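Chymotrypsin-like serine protease (PDB 1MBM) probably cleaves viral polyproteins as a chymotrypsin-like serine proteinase of equine arteritis virus. Local coordinates at residues V35-A41 / L52-K56; V104-W108 / S134-V139; T109-G115 / V127-S131. All coordinates share one frame; numbering follows the deposited sequence.

Interaction 1: residues V35-A41 / L52-K56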
ATOM      1  N   VAL A  35     -12.418   3.469   8.009  1.00  8.14           N
ATOM      2  CA  VAL A  35     -13.868   3.252   8.010  1.00  7.43           C
ATOM      3  C   VAL A  35     -14.458   3.448   9.409  1.00  8.35           C
ATOM      4  O   VAL A  35     -15.323   4.299   9.622  1.00  6.93           O
ATOM      5  CB  VAL A  35     -14.211   1.828   7.491  1.00  8.83           C
ATOM      6  CG1 VAL A  35     -15.685   1.560   7.609  1.00  7.28           C
ATOM      7  CG2 VAL A  35     -13.774   1.675   6.042  1.00  9.31           C
ATOM      8  N   GLY A  36     -13.971   2.672  10.373  1.00  8.34           N
ATOM      9  CA  GLY A  36     -14.469   2.763  11.735  1.00  7.52           C
ATOM     10  C   GLY A  36     -15.496   1.687  12.025  1.00  9.96           C
ATOM     11  O   GLY A  36     -16.057   1.095  11.103  1.00  8.56           O
ATOM     12  N   ARG A  37     -15.771   1.463  13.306  1.00 11.03           N
ATOM     13  CA  ARG A  37     -16.692   0.411  13.733  1.00 14.63           C
ATOM     14  C   ARG A  37     -18.110   0.474  13.140  1.00 14.63           C
ATOM     15  O   ARG A  37     -18.713  -0.557  12.882  1.00 20.32           O
ATOM     16  CB  ARG A  37     -16.740   0.311  15.264  1.00 14.61           C
ATOM     17  CG  ARG A  37     -18.118  -0.076  15.802  1.00 29.34           C
ATOM     18  CD  ARG A  37     -18.149  -1.193  16.829  1.00 37.28           C
ATOM     19  NE  ARG A  37     -19.441  -1.223  17.509  1.00 42.62           N
ATOM     20  CZ  ARG A  37     -19.653  -1.772  18.698  1.00 46.16           C
ATOM     21  NH1 ARG A  37     -18.660  -2.354  19.356  1.00 45.73           N
ATOM     22  NH2 ARG A  37     -20.863  -1.740  19.231  1.00 46.56           N
ATOM     23  N   ALA A  38     -18.636   1.669  12.900  1.00 15.94           N
ATOM     24  CA  ALA A  38     -19.960   1.782  12.295  1.00 17.28           C
ATOM     25  C   ALA A  38     -19.994   1.170  10.886  1.00 21.34           C
ATOM     26  O   ALA A  38     -21.059   1.066  10.281  1.00 19.84           O
ATOM     27  CB  ALA A  38     -20.427   3.225  12.276  1.00 17.48           C
ATOM     28  N   ASN A  39     -18.822   0.769  10.383  1.00 22.64           N
ATOM     29  CA  ASN A  39     -18.670   0.079   9.097  1.00 25.41           C
ATOM     30  C   ASN A  39     -19.111   0.837   7.846  1.00 25.98           C
ATOM     31  O   ASN A  39     -19.173   0.262   6.755  1.00 26.61           O
ATOM     32  CB  ASN A  39     -19.328  -1.309   9.130  1.00 27.71           C
ATOM     33  CG  ASN A  39     -18.350  -2.413   9.499  1.00 34.81           C
ATOM     34  OD1 ASN A  39     -18.332  -2.910  10.627  1.00 31.09           O
ATOM     35  ND2 ASN A  39     -17.539  -2.811   8.537  1.00 42.58           N
ATOM     36  N   MET A  40     -19.387   2.127   8.003  1.00 23.48           N
ATOM     37  CA  MET A  40     -19.832   2.958   6.896  1.00 24.59           C
ATOM     38  C   MET A  40     -18.817   4.061   6.593  1.00 22.41           C
ATOM     39  O   MET A  40     -18.199   4.603   7.506  1.00 23.38           O
ATOM     40  CB  MET A  40     -21.189   3.567   7.229  1.00 26.22           C
ATOM     41  CG  MET A  40     -22.073   3.800   6.035  1.00 35.89           C
ATOM     42  SD  MET A  40     -23.812   3.918   6.500  1.00 48.21           S
ATOM     43  CE  MET A  40     -23.812   5.436   7.489  1.00 43.11           C
ATOM     44  N   ALA A  41     -18.641   4.383   5.314  1.00 18.79           N
ATOM     45  CA  ALA A  41     -17.711   5.439   4.922  1.00 14.28           C
ATOM     46  C   ALA A  41     -18.011   5.984   3.529  1.00 13.11           C
ATOM     47  O   ALA A  41     -18.541   5.289   2.667  1.00 11.41           O
ATOM     48  CB  ALA A  41     -16.280   4.954   5.002  1.00 12.53           C
ATOM     49  N   LEU A  52     -20.544   3.908   1.381  1.00  8.17           N
ATOM     50  CA  LEU A  52     -20.433   2.459   1.258  1.00  9.85           C
ATOM     51  C   LEU A  52     -20.323   1.718   2.595  1.00  8.73           C
ATOM     52  O   LEU A  52     -19.894   2.287   3.587  1.00  9.35           O
ATOM     53  CB  LEU A  52     -19.190   2.133   0.444  1.00  8.82           C
ATOM     54  CG  LEU A  52     -19.084   2.849  -0.899  1.00 13.78           C
ATOM     55  CD1 LEU A  52     -17.627   3.043  -1.298  1.00 18.42           C
ATOM     56  CD2 LEU A  52     -19.835   2.077  -1.935  1.00 11.29           C
ATOM     57  N   THR A  53     -20.695   0.438   2.581  1.00  8.07           N
ATOM     58  CA  THR A  53     -20.556  -0.463   3.731  1.00  9.82           C
ATOM     59  C   THR A  53     -19.415  -1.437   3.410  1.00  8.17           C
ATOM     60  O   THR A  53     -19.328  -1.934   2.284  1.00  5.77           O
ATOM     61  CB  THR A  53     -21.882  -1.218   3.979  1.00 10.14           C
ATOM     62  OG1 THR A  53     -22.780  -0.368   4.706  1.00 19.47           O
ATOM     63  CG2 THR A  53     -21.694  -2.381   4.930  1.00 21.14           C
ATOM     64  N   PHE A  54     -18.561  -1.722   4.393  1.00  4.44           N
ATOM     65  CA  PHE A  54     -17.357  -2.514   4.153  1.00  8.57           C
ATOM     66  C   PHE A  54     -17.269  -3.829   4.924  1.00  8.86           C
ATOM     67  O   PHE A  54     -17.551  -3.886   6.117  1.00 10.96           O
ATOM     68  CB  PHE A  54     -16.117  -1.688   4.525  1.00  8.88           C
ATOM     69  CG  PHE A  54     -15.869  -0.515   3.622  1.00  9.94           C
ATOM     70  CD1 PHE A  54     -16.588   0.670   3.784  1.00 10.02           C
ATOM     71  CD2 PHE A  54     -14.908  -0.584   2.624  1.00 10.05           C
ATOM     72  CE1 PHE A  54     -16.356   1.761   2.950  1.00  7.52           C
ATOM     73  CE2 PHE A  54     -14.683   0.493   1.783  1.00  8.79           C
ATOM     74  CZ  PHE A  54     -15.415   1.679   1.956  1.00  7.05           C
ATOM     75  N   LYS A  55     -16.852  -4.884   4.242  1.00  7.38           N
ATOM     76  CA  LYS A  55     -16.531  -6.119   4.939  1.00 10.15           C
ATOM     77  C   LYS A  55     -15.045  -6.033   5.289  1.00  9.95           C
ATOM     78  O   LYS A  55     -14.231  -5.562   4.490  1.00  8.77           O
ATOM     79  CB  LYS A  55     -16.844  -7.346   4.085  1.00 13.68           C
ATOM     80  CG  LYS A  55     -18.256  -7.314   3.497  1.00 22.79           C
ATOM     81  CD  LYS A  55     -18.882  -8.700   3.407  1.00 32.40           C
ATOM     82  CE  LYS A  55     -17.997  -9.673   2.636  1.00 36.94           C
ATOM     83  NZ  LYS A  55     -18.554 -11.057   2.683  1.00 39.58           N
ATOM     84  N   LYS A  56     -14.698  -6.464   6.496  1.00  6.34           N
ATOM     85  CA  LYS A  56     -13.346  -6.292   6.988  1.00  7.39           C
ATOM     86  C   LYS A  56     -12.636  -7.583   7.340  1.00  8.89           C
ATOM     87  O   LYS A  56     -13.261  -8.553   7.768  1.00  8.97           O
ATOM     88  CB  LYS A  56     -13.370  -5.396   8.230  1.00  4.47           C
ATOM     89  CG  LYS A  56     -13.850  -3.988   7.972  1.00  9.00           C
ATOM     90  CD  LYS A  56     -14.290  -3.354   9.282  1.00 10.37           C
ATOM     91  CE  LYS A  56     -14.512  -1.854   9.157  1.00 15.39           C
ATOM     92  NZ  LYS A  56     -15.073  -1.341  10.440  1.00 13.97           N
TER

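Interaction 2: residues V104-W108 / S134-V139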
ATOM      1  N   VAL A 104       9.352  -6.692   6.360  1.00  3.90           N
ATOM      2  CA  VAL A 104       9.637  -5.259   6.470  1.00  6.55           C
ATOM      3  C   VAL A 104       9.139  -4.480   5.244  1.00  7.19           C
ATOM      4  O   VAL A 104       9.392  -4.868   4.104  1.00  3.89           O
ATOM      5  CB  VAL A 104      11.164  -5.008   6.643  1.00  7.50           C
ATOM      6  CG1 VAL A 104      11.488  -3.513   6.635  1.00 11.62           C
ATOM      7  CG2 VAL A 104      11.711  -5.653   7.932  1.00  7.98           C
ATOM      8  N   CYS A 105       8.421  -3.383   5.482  1.00  5.27           N
ATOM      9  CA  CYS A 105       7.974  -2.532   4.389  1.00  7.14           C
ATOM     10  C   CYS A 105       8.396  -1.084   4.665  1.00  9.85           C
ATOM     11  O   CYS A 105       8.211  -0.583   5.766  1.00  8.39           O
ATOM     12  CB  CYS A 105       6.449  -2.598   4.212  1.00  8.49           C
ATOM     13  SG  CYS A 105       5.745  -4.224   3.797  1.00  8.21           S
ATOM     14  N   LEU A 106       8.940  -0.421   3.648  1.00 10.89           N
ATOM     15  CA  LEU A 106       9.384   0.968   3.766  1.00  8.27           C
ATOM     16  C   LEU A 106       8.714   1.839   2.708  1.00  8.41           C
ATOM     17  O   LEU A 106       8.696   1.491   1.541  1.00  9.20           O
ATOM     18  CB  LEU A 106      10.901   1.065   3.581  1.00  5.69           C
ATOM     19  CG  LEU A 106      11.770   0.129   4.411  1.00  8.95           C
ATOM     20  CD1 LEU A 106      13.222   0.321   4.048  1.00  6.76           C
ATOM     21  CD2 LEU A 106      11.547   0.398   5.888  1.00 12.52           C
ATOM     22  N   ALA A 107       8.166   2.972   3.124  1.00  7.62           N
ATOM     23  CA  ALA A 107       7.533   3.901   2.202  1.00  9.96           C
ATOM     24  C   ALA A 107       7.304   5.199   2.954  1.00 11.77           C
ATOM     25  O   ALA A 107       7.044   5.177   4.151  1.00 11.85           O
ATOM     26  CB  ALA A 107       6.200   3.343   1.686  1.00  9.31           C
ATOM     27  N   TRP A 108       7.417   6.328   2.264  1.00 11.85           N
ATOM     28  CA  TRP A 108       7.153   7.607   2.911  1.00 13.38           C
ATOM     29  C   TRP A 108       5.658   7.876   2.844  1.00 11.21           C
ATOM     30  O   TRP A 108       5.104   8.044   1.758  1.00 13.22           O
ATOM     31  CB  TRP A 108       7.939   8.736   2.240  1.00 15.82           C
ATOM     32  CG  TRP A 108       7.786  10.048   2.944  1.00 27.84           C
ATOM     33  CD1 TRP A 108       8.509  10.494   4.016  1.00 34.38           C
ATOM     34  CD2 TRP A 108       6.840  11.082   2.643  1.00 32.87           C
ATOM     35  NE1 TRP A 108       8.077  11.745   4.390  1.00 38.08           N
ATOM     36  CE2 TRP A 108       7.050  12.127   3.565  1.00 38.64           C
ATOM     37  CE3 TRP A 108       5.834  11.232   1.682  1.00 35.28           C
ATOM     38  CZ2 TRP A 108       6.296  13.302   3.552  1.00 39.32           C
ATOM     39  CZ3 TRP A 108       5.087  12.396   1.673  1.00 37.57           C
ATOM     40  CH2 TRP A 108       5.323  13.416   2.599  1.00 38.08           C
ATOM     41  N   SER A 134      11.368   6.442  10.359  1.00 20.48           N
ATOM     42  CA  SER A 134      12.311   6.112   9.289  1.00 21.50           C
ATOM     43  C   SER A 134      11.692   5.390   8.102  1.00 20.36           C
ATOM     44  O   SER A 134      12.297   4.489   7.522  1.00 20.85           O
ATOM     45  CB  SER A 134      13.511   5.326   9.827  1.00 21.89           C
ATOM     46  OG  SER A 134      14.268   6.129  10.713  1.00 21.49           O
ATOM     47  N   GLY A 135      10.478   5.792   7.750  1.00 19.08           N
ATOM     48  CA  GLY A 135       9.811   5.242   6.591  1.00 16.58           C
ATOM     49  C   GLY A 135       9.245   3.851   6.771  1.00 14.75           C
ATOM     50  O   GLY A 135       8.948   3.199   5.779  1.00 15.59           O
ATOM     51  N   VAL A 136       9.093   3.392   8.011  1.00 12.46           N
ATOM     52  CA  VAL A 136       8.509   2.071   8.248  1.00 12.91           C
ATOM     53  C   VAL A 136       7.039   2.087   7.842  1.00 11.06           C
ATOM     54  O   VAL A 136       6.305   3.008   8.189  1.00  9.40           O
ATOM     55  CB  VAL A 136       8.613   1.628   9.730  1.00 14.33           C
ATOM     56  CG1 VAL A 136       7.739   0.403  10.004  1.00 10.20           C
ATOM     57  CG2 VAL A 136      10.033   1.326  10.104  1.00 16.64           C
ATOM     58  N   ALA A 137       6.624   1.081   7.081  1.00  8.01           N
ATOM     59  CA  ALA A 137       5.234   0.964   6.671  1.00  7.95           C
ATOM     60  C   ALA A 137       4.667  -0.379   7.128  1.00 10.75           C
ATOM     61  O   ALA A 137       5.396  -1.354   7.245  1.00 11.62           O
ATOM     62  CB  ALA A 137       5.122   1.089   5.143  1.00  6.28           C
ATOM     63  N   TYR A 138       3.369  -0.422   7.406  1.00  9.60           N
ATOM     64  CA  TYR A 138       2.708  -1.681   7.714  1.00 10.31           C
ATOM     65  C   TYR A 138       1.596  -1.843   6.684  1.00 10.77           C
ATOM     66  O   TYR A 138       0.856  -0.894   6.413  1.00  9.18           O
ATOM     67  CB  TYR A 138       2.155  -1.694   9.138  1.00  9.69           C
ATOM     68  CG  TYR A 138       3.188  -1.414  10.204  1.00 11.64           C
ATOM     69  CD1 TYR A 138       4.163  -2.351  10.523  1.00  7.98           C
ATOM     70  CD2 TYR A 138       3.184  -0.205  10.901  1.00 14.82           C
ATOM     71  CE1 TYR A 138       5.117  -2.089  11.500  1.00  9.03           C
ATOM     72  CE2 TYR A 138       4.128   0.062  11.884  1.00 13.40           C
ATOM     73  CZ  TYR A 138       5.087  -0.882  12.182  1.00 12.58           C
ATOM     74  OH  TYR A 138       6.015  -0.618  13.166  1.00 13.29           O
ATOM     75  N   VAL A 139       1.510  -3.027   6.081  1.00  7.88           N
ATOM     76  CA  VAL A 139       0.540  -3.291   5.023  1.00  6.64           C
ATOM     77  C   VAL A 139      -0.324  -4.511   5.350  1.00  7.83           C
ATOM     78  O   VAL A 139       0.186  -5.546   5.743  1.00  8.70           O
ATOM     79  CB  VAL A 139       1.261  -3.527   3.681  1.00  6.73           C
ATOM     80  CG1 VAL A 139       0.283  -4.001   2.587  1.00  5.09           C
ATOM     81  CG2 VAL A 139       2.040  -2.262   3.243  1.00  7.29           C
TER
HETATM   82  O   HOH W   1       7.994  -2.430   8.162  1.00 16.22           O
HETATM   83  O   HOH W   2       5.245   4.635   5.987  1.00 41.32           O

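Interaction 3: residues T109-G115 / V127-S131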
ATOM      1  N   THR A 109       4.988   7.863   3.992  1.00 10.20           N
ATOM      2  CA  THR A 109       3.536   8.093   4.031  1.00 11.65           C
ATOM      3  C   THR A 109       3.108   9.016   5.168  1.00 12.05           C
ATOM      4  O   THR A 109       3.871   9.242   6.104  1.00 11.87           O
ATOM      5  CB  THR A 109       2.770   6.764   4.211  1.00 13.85           C
ATOM      6  OG1 THR A 109       3.230   6.109   5.401  1.00 13.47           O
ATOM      7  CG2 THR A 109       3.080   5.760   3.087  1.00 11.02           C
ATOM      8  N   THR A 110       1.885   9.547   5.074  1.00 10.92           N
ATOM      9  CA  THR A 110       1.271  10.332   6.158  1.00 15.73           C
ATOM     10  C   THR A 110      -0.039   9.666   6.575  1.00 13.97           C
ATOM     11  O   THR A 110      -0.513   8.759   5.905  1.00 11.28           O
ATOM     12  CB  THR A 110       0.960  11.773   5.731  1.00 16.16           C
ATOM     13  OG1 THR A 110       0.128  11.750   4.562  1.00 22.79           O
ATOM     14  CG2 THR A 110       2.225  12.505   5.282  1.00 20.82           C
ATOM     15  N   SER A 111      -0.651  10.145   7.653  1.00 14.29           N
ATOM     16  CA  SER A 111      -1.894   9.535   8.129  1.00 14.60           C
ATOM     17  C   SER A 111      -2.967   9.427   7.043  1.00 12.62           C
ATOM     18  O   SER A 111      -3.630   8.389   6.916  1.00 13.42           O
ATOM     19  CB  SER A 111      -2.454  10.275   9.342  1.00 15.56           C
ATOM     20  OG  SER A 111      -3.518   9.522   9.885  1.00 20.44           O
ATOM     21  N   GLY A 112      -3.116  10.487   6.250  1.00  8.08           N
ATOM     22  CA  GLY A 112      -4.078  10.493   5.158  1.00  8.96           C
ATOM     23  C   GLY A 112      -3.888   9.409   4.101  1.00 10.74           C
ATOM     24  O   GLY A 112      -4.812   9.127   3.328  1.00 10.64           O
ATOM     25  N   ASP A 113      -2.707   8.780   4.073  1.00  8.15           N
ATOM     26  CA  ASP A 113      -2.422   7.732   3.095  1.00  5.05           C
ATOM     27  C   ASP A 113      -2.917   6.367   3.542  1.00  6.58           C
ATOM     28  O   ASP A 113      -2.794   5.402   2.786  1.00  6.22           O
ATOM     29  CB  ASP A 113      -0.920   7.599   2.820  1.00  6.12           C
ATOM     30  CG  ASP A 113      -0.315   8.835   2.186  1.00 13.20           C
ATOM     31  OD1 ASP A 113      -1.020   9.546   1.440  1.00  9.97           O
ATOM     32  OD2 ASP A 113       0.875   9.163   2.380  1.00 11.08           O
ATOM     33  N   SER A 114      -3.433   6.268   4.767  1.00  4.19           N
ATOM     34  CA  SER A 114      -3.967   4.988   5.243  1.00  8.65           C
ATOM     35  C   SER A 114      -5.049   4.527   4.276  1.00  7.96           C
ATOM     36  O   SER A 114      -5.887   5.318   3.844  1.00  6.47           O
ATOM     37  CB  SER A 114      -4.522   5.114   6.665  1.00 10.03           C
ATOM     38  OG  SER A 114      -3.462   5.148   7.611  1.00 12.74           O
ATOM     39  N   GLY A 115      -5.007   3.256   3.909  1.00  9.73           N
ATOM     40  CA  GLY A 115      -5.968   2.722   2.968  1.00  9.97           C
ATOM     41  C   GLY A 115      -5.511   2.659   1.521  1.00  8.41           C
ATOM     42  O   GLY A 115      -6.170   1.995   0.717  1.00  6.14           O
ATOM     43  N   VAL A 127      -3.479  -3.152   1.597  1.00  6.65           N
ATOM     44  CA  VAL A 127      -3.750  -1.729   1.776  1.00  8.09           C
ATOM     45  C   VAL A 127      -2.760  -1.195   2.804  1.00  8.51           C
ATOM     46  O   VAL A 127      -2.288  -1.939   3.666  1.00  6.35           O
ATOM     47  CB  VAL A 127      -5.205  -1.421   2.240  1.00  9.86           C
ATOM     48  CG1 VAL A 127      -6.221  -1.784   1.154  1.00 10.39           C
ATOM     49  CG2 VAL A 127      -5.538  -2.132   3.552  1.00  7.58           C
ATOM     50  N   HIS A 128      -2.441   0.091   2.713  1.00  8.75           N
ATOM     51  CA  HIS A 128      -1.523   0.694   3.666  1.00  7.57           C
ATOM     52  C   HIS A 128      -2.224   0.898   5.006  1.00  8.57           C
ATOM     53  O   HIS A 128      -3.242   1.582   5.087  1.00  5.57           O
ATOM     54  CB  HIS A 128      -0.975   2.030   3.144  1.00  8.05           C
ATOM     55  CG  HIS A 128      -0.065   2.713   4.112  1.00  6.60           C
ATOM     56  ND1 HIS A 128       1.210   2.257   4.379  1.00  5.87           N
ATOM     57  CD2 HIS A 128      -0.257   3.786   4.913  1.00  7.48           C
ATOM     58  CE1 HIS A 128       1.774   3.044   5.276  1.00  6.85           C
ATOM     59  NE2 HIS A 128       0.904   3.979   5.616  1.00  4.57           N
ATOM     60  N   THR A 129      -1.631   0.333   6.054  1.00  9.27           N
ATOM     61  CA  THR A 129      -2.204   0.324   7.398  1.00  9.41           C
ATOM     62  C   THR A 129      -1.653   1.400   8.324  1.00 10.25           C
ATOM     63  O   THR A 129      -2.396   2.015   9.086  1.00  9.11           O
ATOM     64  CB  THR A 129      -1.991  -1.086   8.001  1.00 12.75           C
ATOM     65  OG1 THR A 129      -2.909  -1.991   7.379  1.00 12.12           O
ATOM     66  CG2 THR A 129      -2.355  -1.149   9.491  1.00 13.69           C
ATOM     67  N   GLY A 130      -0.356   1.649   8.266  1.00 10.37           N
ATOM     68  CA  GLY A 130       0.202   2.657   9.149  1.00 12.03           C
ATOM     69  C   GLY A 130       1.694   2.799   8.986  1.00 13.77           C
ATOM     70  O   GLY A 130       2.310   2.111   8.190  1.00  7.49           O
ATOM     71  N   SER A 131       2.289   3.669   9.783  1.00 14.91           N
ATOM     72  CA  SER A 131       3.700   3.938   9.611  1.00 15.82           C
ATOM     73  C   SER A 131       4.450   4.006  10.927  1.00 17.00           C
ATOM     74  O   SER A 131       3.858   4.032  11.999  1.00 18.51           O
ATOM     75  CB  SER A 131       3.848   5.276   8.904  1.00 14.87           C
ATOM     76  OG  SER A 131       3.397   6.301   9.768  1.00 18.72           O
TER
HETATM   77  O   HOH W   3       0.210   6.196   7.146  1.00 53.40           O

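Interaction 1: residues V35-A41 / L52-K56
Val35 lays CG2 over one face of the Phe54 ring, 3.9 Å from the ring centroid and offset toward the rim. This is a CH-pi contact. CG1 of Val35 is anti to the backbone N (chi1 175°) and reaches Lys56 CE at 3.9 Å. One valine thus touches both an aromatic ring and a lysine chain. Ala41 CB packs obliquely on Phe54, 3.8 Å from CE1. At the ring edge, in its plane, lies the carbonyl O of Asn39, which also accepts Phe54 N at 3.1 Å. The Asn39 amide and the Lys56 chain approach each other from the two sides, and Asn39 ND2 is 3.2 Å from Lys56 CE. Beyond CG the lysine chain is extended, and NZ bonds Gly36 O at 2.7 Å from above the carbonyl plane. Ala41 and Leu52 form an antiparallel hydrogen-bonded pair, with Leu52 N to Ala41 O at 2.8 Å. This pairing belongs to the hairpin of strands 40-45 and 48-57 in the six-stranded barrel. Gly36 has positive phi and follows helix 32-35, which carries His33, probably the triad histidine. The Lys56 charge probably suits that helix-end carbonyl; Phe54 N holds Asn39 O, its ring against Val35 and Ala41.

Interaction 2: residues V104-W108 / S134-V139
Cys105, Ala107 and Ala137 bring small side chains together on one face of the paired segments. Ala137 CB lies between the other two, 4.0 Å from Cys105 CB and 4.3 Å from Ala107 CB. Cys105 SG is beside its own backbone N (chi1 -61°) and touches Val139 CG2 at 4.2 Å. The other face carries Leu106 and Val136, an antiparallel non-hydrogen-bonded pair. Here the leucine uses one branch: its CD2 comes within 4.2 Å of Val136 CA.

The backbone bonds lie next to this packing. Ala137 N donates to Cys105 O at 2.6 Å, from above the carbonyl plane. Ala107 N donates to Gly135 O at 2.8 Å, in the carbonyl plane. Gly135 has positive phi (76°) and comes just before the residues that pair with Leu106 and Cys105. Leu106 CA also makes a CA-H...O contact with Gly135 O.

Water completes the polar edge. Water 1 accepts from Cys105 N at 2.9 Å and donates to Ala137 O, so it bridges the place where a second direct bond of this pair would be expected. Water 2 donates to both Ala107 O and Val136 O and bridges the two segments farther along. The pairing is therefore part direct and part hydrated.

Trp89 of strand 85-91 packs on Ala107, Ala137 and Val139. Leu99 and Leu100 of strand 94-100 touch Leu106 and Cys105 in turn. On the other face, Pro173 rests on Leu106 and Val136, and Ile176 of strand 176-177 also meets Leu106. The short, weakly bonded strand 105-106 thus borders strand 136-140 in the sheet of the second chymotrypsin-like barrel, between its other strands and the C-terminal part of the chain.

Interaction 3: residues T109-G115 / V127-S131
Thr109 and His128 meet in what is probably the S1 specificity pocket, beside the probable nucleophile Ser114. A threonine and a histidine at these places fit a pocket for an acidic P1 side chain, as in glutamate-specific relatives. Thr109 CG2 lies over one face of the His128 ring, 3.9 Å from its centroid, as a CH-pi contact. Gly130 N is above the opposite face, so the ring is flanked on both sides. Thr109 OG1 takes the crowded position between backbone N and carbonyl carbon (chi1 57°), which puts it 3.2 Å from His128 NE2. His128 NE2 hydrogen-bonds water 3 at 2.8 Å, in the plane of the ring. That water donates to Thr110 O, so the imidazole is linked to the loop before the nucleophile. Trp89 meets the same imidazole with its ring plane steeply inclined.

Residues 112-115 spell the Gly-Asp-Ser-Gly signature of chymotrypsin-like proteinases. Ser114 OG is in weak hydrogen-bonding reach of His33 NE2, but Ser111 O competes for the same proton. Asp59 would complete the triad. Ser114 N bonds Ser111 O at 3.0 Å within a 3-10 turn. This is consistent with the collapsed oxyanion hole reported for this enzyme, because an internal carbonyl takes up a backbone N-H expected to line the hole.

Gly115 N donates to His128 O at 2.7 Å in a nearly straight bond (173°), in the carbonyl plane. It ties the end of the signature to strand 123-132. Asp113 turns its carboxylate back to the loop: Thr110 N reaches OD2 at 2.9 Å from above the carboxylate plane, and Arg197 forms a salt bridge with the same oxygen. Farther along the strand, Thr129 OG1 hydrogen-bonds both Asp59 OD2 and Thr140 OG1.

How the interactions relate
Interactions 2 and 3 are neighbours, their centres 10 Å apart. They share a sheet: Tyr138 pairs with both Thr129 and Gly130, a classic beta bulge, with Tyr138 O to Thr129 N at 2.8 Å. Along the chain, interaction 3 is nested inside the loop closed by interaction 2. Trp89 packs on both. Interaction 1 lies in the first barrel, its centre 17 Å from that of interaction 3 and 25 Å from that of interaction 2. Its nearest atoms stay about 8 Å from interaction 3. The probable active site lies between the two barrels: His33 precedes segment 35-41, Asp59 follows segment 52-56, and Ser114 lies in interaction 3.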